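Local coordinates for structural protein VP1 (Trichodysplasia spinulosa-associated polyomavirus, PDB 4U62) that forms the pentameric building block of the viral capsid and binds sialic acid, consistent with a role in attachment to host-cell glycans, at residues V102-N107 with Q261-P266; M110-M115 with G251-K256. All blocks are in the same frame, centred on the assembly; numbering follows the deposited sequence.

How the contacts relate
Both contacts tie the long loop between strands 86-99 and 129-136 to neighbouring antiparallel strands of one sheet, 241-254 and 260-279, and their centres lie about 12 Å apart. Where the strands run side by side the contacts join: Arg263 N lies 2.9 Å from Gly251 O, probably hydrogen-bonded, and the rings of Tyr262 and Phe252 meet. Contact 1 is buried and mainly apolar, with one water bridging its polar ends. Contact 2 sits farther out, partly exposed, and adds a direct backbone bond, two water bridges and an arginine that reaches the bound sialic acid. A second subunit packs against both, so each lies along a subunit interface of the pentamer.

Contact 1 (V102-N107 with Q261-P266); sequences VSSLVN and QYRGLP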
ATOM      1  N   VAL A 102     -21.166   1.244   0.365  1.00 16.30           N
ATOM      2  CA  VAL A 102     -20.019   1.148  -0.528  1.00 15.91           C
ATOM      3  C   VAL A 102     -20.362   0.427  -1.855  1.00 16.79           C
ATOM      4  O   VAL A 102     -19.914   0.853  -2.917  1.00 16.73           O
ATOM      5  CB  VAL A 102     -18.816   0.477   0.191  1.00 16.68           C
ATOM      6  CG1 VAL A 102     -17.686   0.168  -0.807  1.00 17.21           C
ATOM      7  CG2 VAL A 102     -18.321   1.383   1.295  1.00 16.92           C
ATOM      8  N   SER A 103     -21.182  -0.623  -1.786  1.00 17.42           N
ATOM      9  CA  SER A 103     -21.529  -1.399  -2.963  1.00 17.01           C
ATOM     10  C   SER A 103     -22.282  -0.532  -4.000  1.00 17.39           C
ATOM     11  O   SER A 103     -22.355  -0.901  -5.187  1.00 18.41           O
ATOM     12  CB  SER A 103     -22.359  -2.627  -2.579  1.00 18.93           C
ATOM     13  OG  SER A 103     -23.590  -2.246  -2.009  1.00 20.23           O
ATOM     14  N   SER A 104     -22.873   0.588  -3.565  1.00 16.63           N
ATOM     15  CA  SER A 104     -23.575   1.462  -4.506  1.00 17.71           C
ATOM     16  C   SER A 104     -22.655   2.045  -5.582  1.00 17.63           C
ATOM     17  O   SER A 104     -23.128   2.516  -6.636  1.00 19.58           O
ATOM     18  CB  SER A 104     -24.322   2.593  -3.770  1.00 17.31           C
ATOM     19  OG  SER A 104     -23.433   3.596  -3.331  1.00 17.44           O
ATOM     20  N   LEU A 105     -21.336   1.986  -5.336  1.00 15.78           N
ATOM     21  CA  LEU A 105     -20.368   2.473  -6.287  1.00 16.85           C
ATOM     22  C   LEU A 105     -20.098   1.463  -7.414  1.00 17.48           C
ATOM     23  O   LEU A 105     -19.403   1.803  -8.373  1.00 19.12           O
ATOM     24  CB  LEU A 105     -19.062   2.874  -5.583  1.00 17.63           C
ATOM     25  CG  LEU A 105     -19.278   3.892  -4.465  1.00 18.53           C
ATOM     26  CD1 LEU A 105     -17.965   4.140  -3.738  1.00 22.26           C
ATOM     27  CD2 LEU A 105     -19.896   5.202  -4.950  1.00 21.53           C
ATOM     28  N   VAL A 106     -20.673   0.265  -7.307  1.00 16.47           N
ATOM     29  CA  VAL A 106     -20.626  -0.753  -8.370  1.00 17.75           C
ATOM     30  C   VAL A 106     -21.787  -0.439  -9.322  1.00 19.27           C
ATOM     31  O   VAL A 106     -22.790  -1.159  -9.367  1.00 22.15           O
ATOM     32  CB  VAL A 106     -20.790  -2.172  -7.811  1.00 18.88           C
ATOM     33  CG1 VAL A 106     -20.745  -3.211  -8.938  1.00 19.80           C
ATOM     34  CG2 VAL A 106     -19.721  -2.466  -6.759  1.00 18.57           C
ATOM     35  N   ASN A 107     -21.647   0.658 -10.043  1.00 18.05           N
ATOM     36  CA  ASN A 107     -22.726   1.160 -10.921  1.00 20.09           C
ATOM     37  C   ASN A 107     -22.085   1.983 -12.007  1.00 17.75           C
ATOM     38  O   ASN A 107     -21.509   3.062 -11.747  1.00 20.30           O
ATOM     39  CB  ASN A 107     -23.724   2.020 -10.135  1.00 19.00           C
ATOM     40  CG  ASN A 107     -24.938   2.413 -10.979  1.00 21.58           C
ATOM     41  OD1 ASN A 107     -24.866   2.425 -12.205  1.00 20.88           O
ATOM     42  ND2 ASN A 107     -26.074   2.688 -10.316  1.00 22.42           N
ATOM     43  N   GLN A 261     -19.971  16.421  -9.767  1.00 19.45           N
ATOM     44  CA  GLN A 261     -20.584  16.603  -8.456  1.00 19.57           C
ATOM     45  C   GLN A 261     -19.897  15.693  -7.454  1.00 18.36           C
ATOM     46  O   GLN A 261     -19.654  14.537  -7.757  1.00 17.83           O
ATOM     47  CB  GLN A 261     -22.036  16.149  -8.484  1.00 20.71           C
ATOM     48  CG  GLN A 261     -22.969  17.009  -9.320  1.00 22.06           C
ATOM     49  CD  GLN A 261     -24.284  16.286  -9.550  1.00 25.03           C
ATOM     50  OE1 GLN A 261     -24.396  15.479 -10.475  1.00 31.62           O
ATOM     51  NE2 GLN A 261     -25.265  16.536  -8.694  1.00 28.64           N
ATOM     52  N   TYR A 262     -19.641  16.194  -6.253  1.00 18.19           N
ATOM     53  CA  TYR A 262     -19.206  15.352  -5.161  1.00 17.11           C
ATOM     54  C   TYR A 262     -20.245  14.292  -4.854  1.00 17.38           C
ATOM     55  O   TYR A 262     -21.448  14.572  -4.901  1.00 18.19           O
ATOM     56  CB  TYR A 262     -19.022  16.156  -3.864  1.00 16.51           C
ATOM     57  CG  TYR A 262     -17.807  17.040  -3.781  1.00 15.93           C
ATOM     58  CD1 TYR A 262     -16.601  16.535  -3.330  1.00 16.54           C
ATOM     59  CD2 TYR A 262     -17.871  18.386  -4.087  1.00 17.02           C
ATOM     60  CE1 TYR A 262     -15.495  17.341  -3.221  1.00 17.24           C
ATOM     61  CE2 TYR A 262     -16.753  19.207  -3.959  1.00 17.52           C
ATOM     62  CZ  TYR A 262     -15.569  18.678  -3.516  1.00 17.98           C
ATOM     63  OH  TYR A 262     -14.443  19.484  -3.369  1.00 18.57           O
ATOM     64  N   ARG A 263     -19.781  13.095  -4.498  1.00 16.90           N
ATOM     65  CA  ARG A 263     -20.642  12.071  -3.963  1.00 16.43           C
ATOM     66  C   ARG A 263     -20.130  11.684  -2.575  1.00 18.15           C
ATOM     67  O   ARG A 263     -18.924  11.430  -2.397  1.00 15.86           O
ATOM     68  CB  ARG A 263     -20.638  10.853  -4.876  1.00 15.63           C
ATOM     69  CG  ARG A 263     -21.383   9.621  -4.366  1.00 17.45           C
ATOM     70  CD  ARG A 263     -22.792   9.926  -3.921  1.00 18.71           C
ATOM     71  NE  ARG A 263     -23.593   8.732  -3.792  1.00 20.78           N
ATOM     72  CZ  ARG A 263     -24.790   8.691  -3.208  1.00 20.84           C
ATOM     73  NH1 ARG A 263     -25.297   9.787  -2.653  1.00 19.79           N
ATOM     74  NH2 ARG A 263     -25.481   7.554  -3.182  1.00 21.03           N
ATOM     75  N   GLY A 264     -21.037  11.626  -1.604  1.00 16.01           N
ATOM     76  CA  GLY A 264     -20.728  11.136  -0.256  1.00 17.26           C
ATOM     77  C   GLY A 264     -21.614   9.971   0.173  1.00 16.25           C
ATOM     78  O   GLY A 264     -22.651   9.684  -0.445  1.00 16.30           O
ATOM     79  N   LEU A 265     -21.169   9.277   1.207  1.00 15.83           N
ATOM     80  CA  LEU A 265     -21.879   8.140   1.753  1.00 17.10           C
ATOM     81  C   LEU A 265     -22.120   8.341   3.242  1.00 15.45           C
ATOM     82  O   LEU A 265     -21.369   9.075   3.905  1.00 16.30           O
ATOM     83  CB  LEU A 265     -21.083   6.836   1.511  1.00 15.95           C
ATOM     84  CG  LEU A 265     -20.987   6.304   0.077  1.00 17.71           C
ATOM     85  CD1 LEU A 265     -20.143   5.045  -0.020  1.00 19.54           C
ATOM     86  CD2 LEU A 265     -22.348   6.040  -0.534  1.00 18.31           C
ATOM     87  N   PRO A 266     -23.152   7.674   3.788  1.00 15.22           N
ATOM     88  CA  PRO A 266     -23.427   7.765   5.205  1.00 16.92           C
ATOM     89  C   PRO A 266     -22.450   6.960   6.037  1.00 16.95           C
ATOM     90  O   PRO A 266     -21.757   6.067   5.525  1.00 16.54           O
ATOM     91  CB  PRO A 266     -24.822   7.155   5.361  1.00 18.01           C
ATOM     92  CG  PRO A 266     -25.178   6.568   4.042  1.00 17.69           C
ATOM     93  CD  PRO A 266     -24.044   6.732   3.104  1.00 17.53           C
TER
HETATM   94  O   HOH W   1     -23.617   5.898  -4.654  1.00 25.09           O
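The short 3-10 turn 102-105 stands off from the first part of strand 260-279, where its regular pairing breaks after Gly264, with Val102 and Leu265 closest at 7.6 Å between CA atoms, and side chains span the gap. Leu265 does most of the filling. Chi1 (-70°) puts CG beside the backbone N, anti to the carbonyl carbon, and the branch at CG then spreads its methyls: CD1 rests 3.9 Å from Val102 CA, while CD2 comes 3.9 Å from Ser104 OG. Leu105 approaches from further along the turn, its CD1 4.4 Å from CD1 of Leu265. These leucines also pack on Val250 of strand 241-254, so the loop after strand 86-99 is closed down on the sheet of the jelly-roll beta-sandwich of a polyomavirus VP1, at its border with the second subunit. Beside this apolar patch runs a polar one. A single water donates to Ser104 OG (2.7 Å) and accepts from Arg263 NH2 (2.9 Å), lying in the guanidinium plane at its edge. Ser104 OG is also hydrogen-bonded to Gly101 O. The buried guanidinium has further holds: NH1 bonds Gly44 O, NH2 bonds Gln170 O of the second subunit, and Tyr45 makes a cation-pi contact with it.

Contact 2 (M110-M115 with G251-K256); sequences MATKRM and GFLVGK. With SIA (N-acetyl-alpha-neuraminic acid), chain L.
The irregular segment 110-115 passes the end of strand 241-254 at 66°, measured between residues 110-113 and 253-256, and the CA atoms of Thr112 and Gly255 are 4.3 Å apart, as are those of Lys113 and Lys256. One direct bond joins them, from Lys113 N to Val254 O (3.1 Å), with the donor tilted 34° from the carbonyl plane. Thr112 CB and CG2 crowd that same carbonyl oxygen. Thr112 CG2, anti to its carbonyl carbon, also meets Leu253 CD1 at 3.6 Å; the methyl CE of Met110 comes equally near to CD1, so one leucine branch is touched by both. Further on, Lys113 lays its aliphatic stem across the strand's exit, CG lying 3.3 Å from Gly255 O and CD against Val254 CG1. Lys256 runs back the other way, its CE over the backbone of Ala111 and Thr112. Two waters stitch this edge: one links Ala111 O to Lys256 N, the other Thr112 O to Lys256 NZ, which also makes a weak bond to Ala52 O of the second subunit. The guanidinium of Arg114 reaches the bound sialic acid. Its NE is held by Gly120 O, and NH1 donates to O9 of the sialic acid over 2.9 Å at 151°, with O9 at the guanidinium edge, near its plane. Thr50, Val51 and Lys59 of the second subunit also bond the sugar, which marks this as an intersubunit sialic acid site built from VP1 surface loops of two neighbouring subunits.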
ATOM      1  N   MET A 110     -25.223   4.683 -14.980  1.00 22.30           N
ATOM      2  CA  MET A 110     -25.868   5.994 -14.767  1.00 22.53           C
ATOM      3  C   MET A 110     -25.541   6.938 -15.919  1.00 23.57           C
ATOM      4  O   MET A 110     -24.632   6.688 -16.705  1.00 25.04           O
ATOM      5  CB  MET A 110     -25.432   6.615 -13.442  1.00 23.77           C
ATOM      6  CG  MET A 110     -25.963   5.855 -12.248  1.00 23.90           C
ATOM      7  SD  MET A 110     -25.570   6.625 -10.675  1.00 28.81           S
ATOM      8  CE  MET A 110     -23.797   6.438 -10.666  1.00 29.72           C
ATOM      9  N   ALA A 111     -26.304   8.024 -16.017  1.00 24.69           N
ATOM     10  CA  ALA A 111     -26.149   9.013 -17.088  1.00 23.68           C
ATOM     11  C   ALA A 111     -24.871   9.813 -16.882  1.00 24.69           C
ATOM     12  O   ALA A 111     -24.849  10.832 -16.190  1.00 26.54           O
ATOM     13  CB  ALA A 111     -27.379   9.923 -17.143  1.00 25.20           C
ATOM     14  N   THR A 112     -23.782   9.293 -17.441  1.00 23.67           N
ATOM     15  CA  THR A 112     -22.438   9.812 -17.191  1.00 23.50           C
ATOM     16  C   THR A 112     -21.657   9.848 -18.502  1.00 23.42           C
ATOM     17  O   THR A 112     -22.074   9.251 -19.506  1.00 23.77           O
ATOM     18  CB  THR A 112     -21.670   8.906 -16.190  1.00 23.29           C
ATOM     19  OG1 THR A 112     -21.699   7.554 -16.658  1.00 23.83           O
ATOM     20  CG2 THR A 112     -22.305   8.935 -14.812  1.00 22.44           C
ATOM     21  N   LYS A 113     -20.497  10.496 -18.477  1.00 22.73           N
ATOM     22  CA  LYS A 113     -19.504  10.306 -19.528  1.00 24.41           C
ATOM     23  C   LYS A 113     -19.152   8.806 -19.565  1.00 24.26           C
ATOM     24  O   LYS A 113     -19.257   8.093 -18.537  1.00 24.54           O
ATOM     25  CB  LYS A 113     -18.224  11.125 -19.262  1.00 25.84           C
ATOM     26  CG  LYS A 113     -18.234  12.541 -19.821  1.00 35.93           C
ATOM     27  CD  LYS A 113     -16.899  13.263 -19.672  1.00 38.11           C
ATOM     28  CE  LYS A 113     -15.837  12.778 -20.645  1.00 38.77           C
ATOM     29  NZ  LYS A 113     -16.196  13.058 -22.070  1.00 39.78           N
ATOM     30  N   ARG A 114     -18.754   8.314 -20.732  1.00 24.80           N
ATOM     31  CA  ARG A 114     -18.418   6.895 -20.832  1.00 25.10           C
ATOM     32  C   ARG A 114     -17.100   6.656 -21.538  1.00 25.37           C
ATOM     33  O   ARG A 114     -16.564   7.527 -22.234  1.00 25.33           O
ATOM     34  CB  ARG A 114     -19.573   6.081 -21.465  1.00 29.58           C
ATOM     35  CG  ARG A 114     -19.946   6.455 -22.861  1.00 33.14           C
ATOM     36  CD  ARG A 114     -21.299   5.850 -23.273  1.00 29.41           C
ATOM     37  NE  ARG A 114     -21.298   4.388 -23.201  1.00 27.34           N
ATOM     38  CZ  ARG A 114     -22.286   3.593 -23.597  1.00 28.29           C
ATOM     39  NH1 ARG A 114     -23.400   4.092 -24.126  1.00 30.33           N
ATOM     40  NH2 ARG A 114     -22.167   2.279 -23.481  1.00 27.38           N
ATOM     41  N   MET A 115     -16.597   5.444 -21.348  1.00 25.71           N
ATOM     42  CA  MET A 115     -15.338   5.008 -21.928  1.00 26.57           C
ATOM     43  C   MET A 115     -15.467   4.603 -23.398  1.00 26.63           C
ATOM     44  O   MET A 115     -16.559   4.270 -23.886  1.00 26.19           O
ATOM     45  CB  MET A 115     -14.809   3.817 -21.126  1.00 24.36           C
ATOM     46  CG  MET A 115     -14.488   4.105 -19.672  1.00 23.87           C
ATOM     47  SD  MET A 115     -13.581   2.736 -18.882  1.00 24.85           S
ATOM     48  CE  MET A 115     -11.979   3.031 -19.629  1.00 25.11           C
ATOM     49  N   GLY A 251     -15.783  10.452  -4.087  1.00 15.38           N
ATOM     50  CA  GLY A 251     -15.307  10.877  -5.407  1.00 15.51           C
ATOM     51  C   GLY A 251     -16.319  11.794  -6.070  1.00 16.67           C
ATOM     52  O   GLY A 251     -17.138  12.425  -5.386  1.00 16.52           O
ATOM     53  N   PHE A 252     -16.235  11.889  -7.398  1.00 16.37           N
ATOM     54  CA  PHE A 252     -17.119  12.724  -8.210  1.00 17.21           C
ATOM     55  C   PHE A 252     -17.884  11.874  -9.216  1.00 19.23           C
ATOM     56  O   PHE A 252     -17.348  10.914  -9.778  1.00 17.78           O
ATOM     57  CB  PHE A 252     -16.320  13.777  -8.979  1.00 18.04           C
ATOM     58  CG  PHE A 252     -15.640  14.776  -8.090  1.00 18.28           C
ATOM     59  CD1 PHE A 252     -16.340  15.869  -7.609  1.00 18.23           C
ATOM     60  CD2 PHE A 252     -14.298  14.618  -7.732  1.00 18.44           C
ATOM     61  CE1 PHE A 252     -15.735  16.791  -6.780  1.00 17.82           C
ATOM     62  CE2 PHE A 252     -13.675  15.541  -6.904  1.00 18.99           C
ATOM     63  CZ  PHE A 252     -14.401  16.616  -6.412  1.00 17.17           C
ATOM     64  N   LEU A 253     -19.141  12.253  -9.425  1.00 18.23           N
ATOM     65  CA  LEU A 253     -19.945  11.756 -10.531  1.00 19.12           C
ATOM     66  C   LEU A 253     -19.695  12.679 -11.721  1.00 20.85           C
ATOM     67  O   LEU A 253     -19.795  13.907 -11.608  1.00 21.83           O
ATOM     68  CB  LEU A 253     -21.425  11.771 -10.163  1.00 21.28           C
ATOM     69  CG  LEU A 253     -22.380  11.165 -11.208  1.00 22.39           C
ATOM     70  CD1 LEU A 253     -22.248   9.655 -11.272  1.00 26.64           C
ATOM     71  CD2 LEU A 253     -23.813  11.543 -10.898  1.00 25.32           C
ATOM     72  N   VAL A 254     -19.341  12.089 -12.856  1.00 19.14           N
ATOM     73  CA  VAL A 254     -19.021  12.845 -14.057  1.00 20.04           C
ATOM     74  C   VAL A 254     -20.191  12.761 -15.040  1.00 22.53           C
ATOM     75  O   VAL A 254     -20.433  11.708 -15.632  1.00 22.18           O
ATOM     76  CB  VAL A 254     -17.752  12.314 -14.739  1.00 20.25           C
ATOM     77  CG1 VAL A 254     -17.392  13.192 -15.926  1.00 21.49           C
ATOM     78  CG2 VAL A 254     -16.590  12.274 -13.747  1.00 21.37           C
ATOM     79  N   GLY A 255     -20.885  13.882 -15.235  1.00 21.52           N
ATOM     80  CA  GLY A 255     -22.021  13.914 -16.146  1.00 23.52           C
ATOM     81  C   GLY A 255     -21.637  13.839 -17.615  1.00 25.42           C
ATOM     82  O   GLY A 255     -20.473  14.009 -17.971  1.00 25.07           O
ATOM     83  N   LYS A 256     -22.643  13.618 -18.465  1.00 26.44           N
ATOM     84  CA  LYS A 256     -22.451  13.481 -19.906  1.00 32.46           C
ATOM     85  C   LYS A 256     -21.560  14.549 -20.521  1.00 28.60           C
ATOM     86  O   LYS A 256     -20.724  14.260 -21.375  1.00 32.73           O
ATOM     87  CB  LYS A 256     -23.814  13.549 -20.621  1.00 35.64           C
ATOM     88  CG  LYS A 256     -24.774  12.422 -20.255  1.00 44.25           C
ATOM     89  CD  LYS A 256     -24.872  11.376 -21.358  1.00 44.56           C
ATOM     90  CE  LYS A 256     -25.595  10.126 -20.879  1.00 41.46           C
ATOM     91  NZ  LYS A 256     -25.596   9.073 -21.934  1.00 45.96           N
TER
HETATM   92  C1  SIA L 401     -30.811  -0.552 -24.986  0.80 36.48           C
HETATM   93  C2  SIA L 401     -31.548   0.738 -24.676  0.80 34.71           C
HETATM   94  C3  SIA L 401     -32.449   0.582 -23.460  0.80 38.30           C
HETATM   95  C4  SIA L 401     -31.670   0.535 -22.150  0.80 34.25           C
HETATM   96  C5  SIA L 401     -30.667   1.682 -22.016  0.80 36.50           C
HETATM   97  C6  SIA L 401     -29.798   1.703 -23.280  0.80 32.91           C
HETATM   98  C7  SIA L 401     -28.748   2.810 -23.310  0.80 32.25           C
HETATM   99  C8  SIA L 401     -27.996   2.831 -24.651  0.80 31.80           C
HETATM  100  C9  SIA L 401     -26.579   3.379 -24.530  0.80 41.02           C
HETATM  101  C10 SIA L 401     -30.053   2.255 -19.682  0.80 30.05           C
HETATM  102  C11 SIA L 401     -29.082   2.043 -18.538  0.80 27.81           C
HETATM  103  N5  SIA L 401     -29.847   1.539 -20.806  0.80 33.87           N
HETATM  104  O1A SIA L 401     -31.315  -1.656 -24.666  0.80 44.01           O
HETATM  105  O1B SIA L 401     -29.707  -0.475 -25.570  0.80 36.13           O
HETATM  106  O2  SIA L 401     -32.420   1.090 -25.770  0.80 35.12           O
HETATM  107  O4  SIA L 401     -32.656   0.594 -21.123  0.80 36.64           O
HETATM  108  O6  SIA L 401     -30.636   1.831 -24.448  0.80 35.09           O
HETATM  109  O7  SIA L 401     -29.350   4.079 -23.063  0.80 34.25           O
HETATM  110  O8  SIA L 401     -27.887   1.504 -25.164  0.80 35.05           O
HETATM  111  O9  SIA L 401     -25.718   2.345 -24.022  0.80 28.43           O
HETATM  112  O10 SIA L 401     -30.977   3.059 -19.554  0.80 32.25           O
HETATM  113  O   HOH W   2     -25.306  13.409 -17.306  1.00 31.24           O
HETATM  114  O   HOH W   3     -22.635   8.749 -22.063  1.00 38.40           O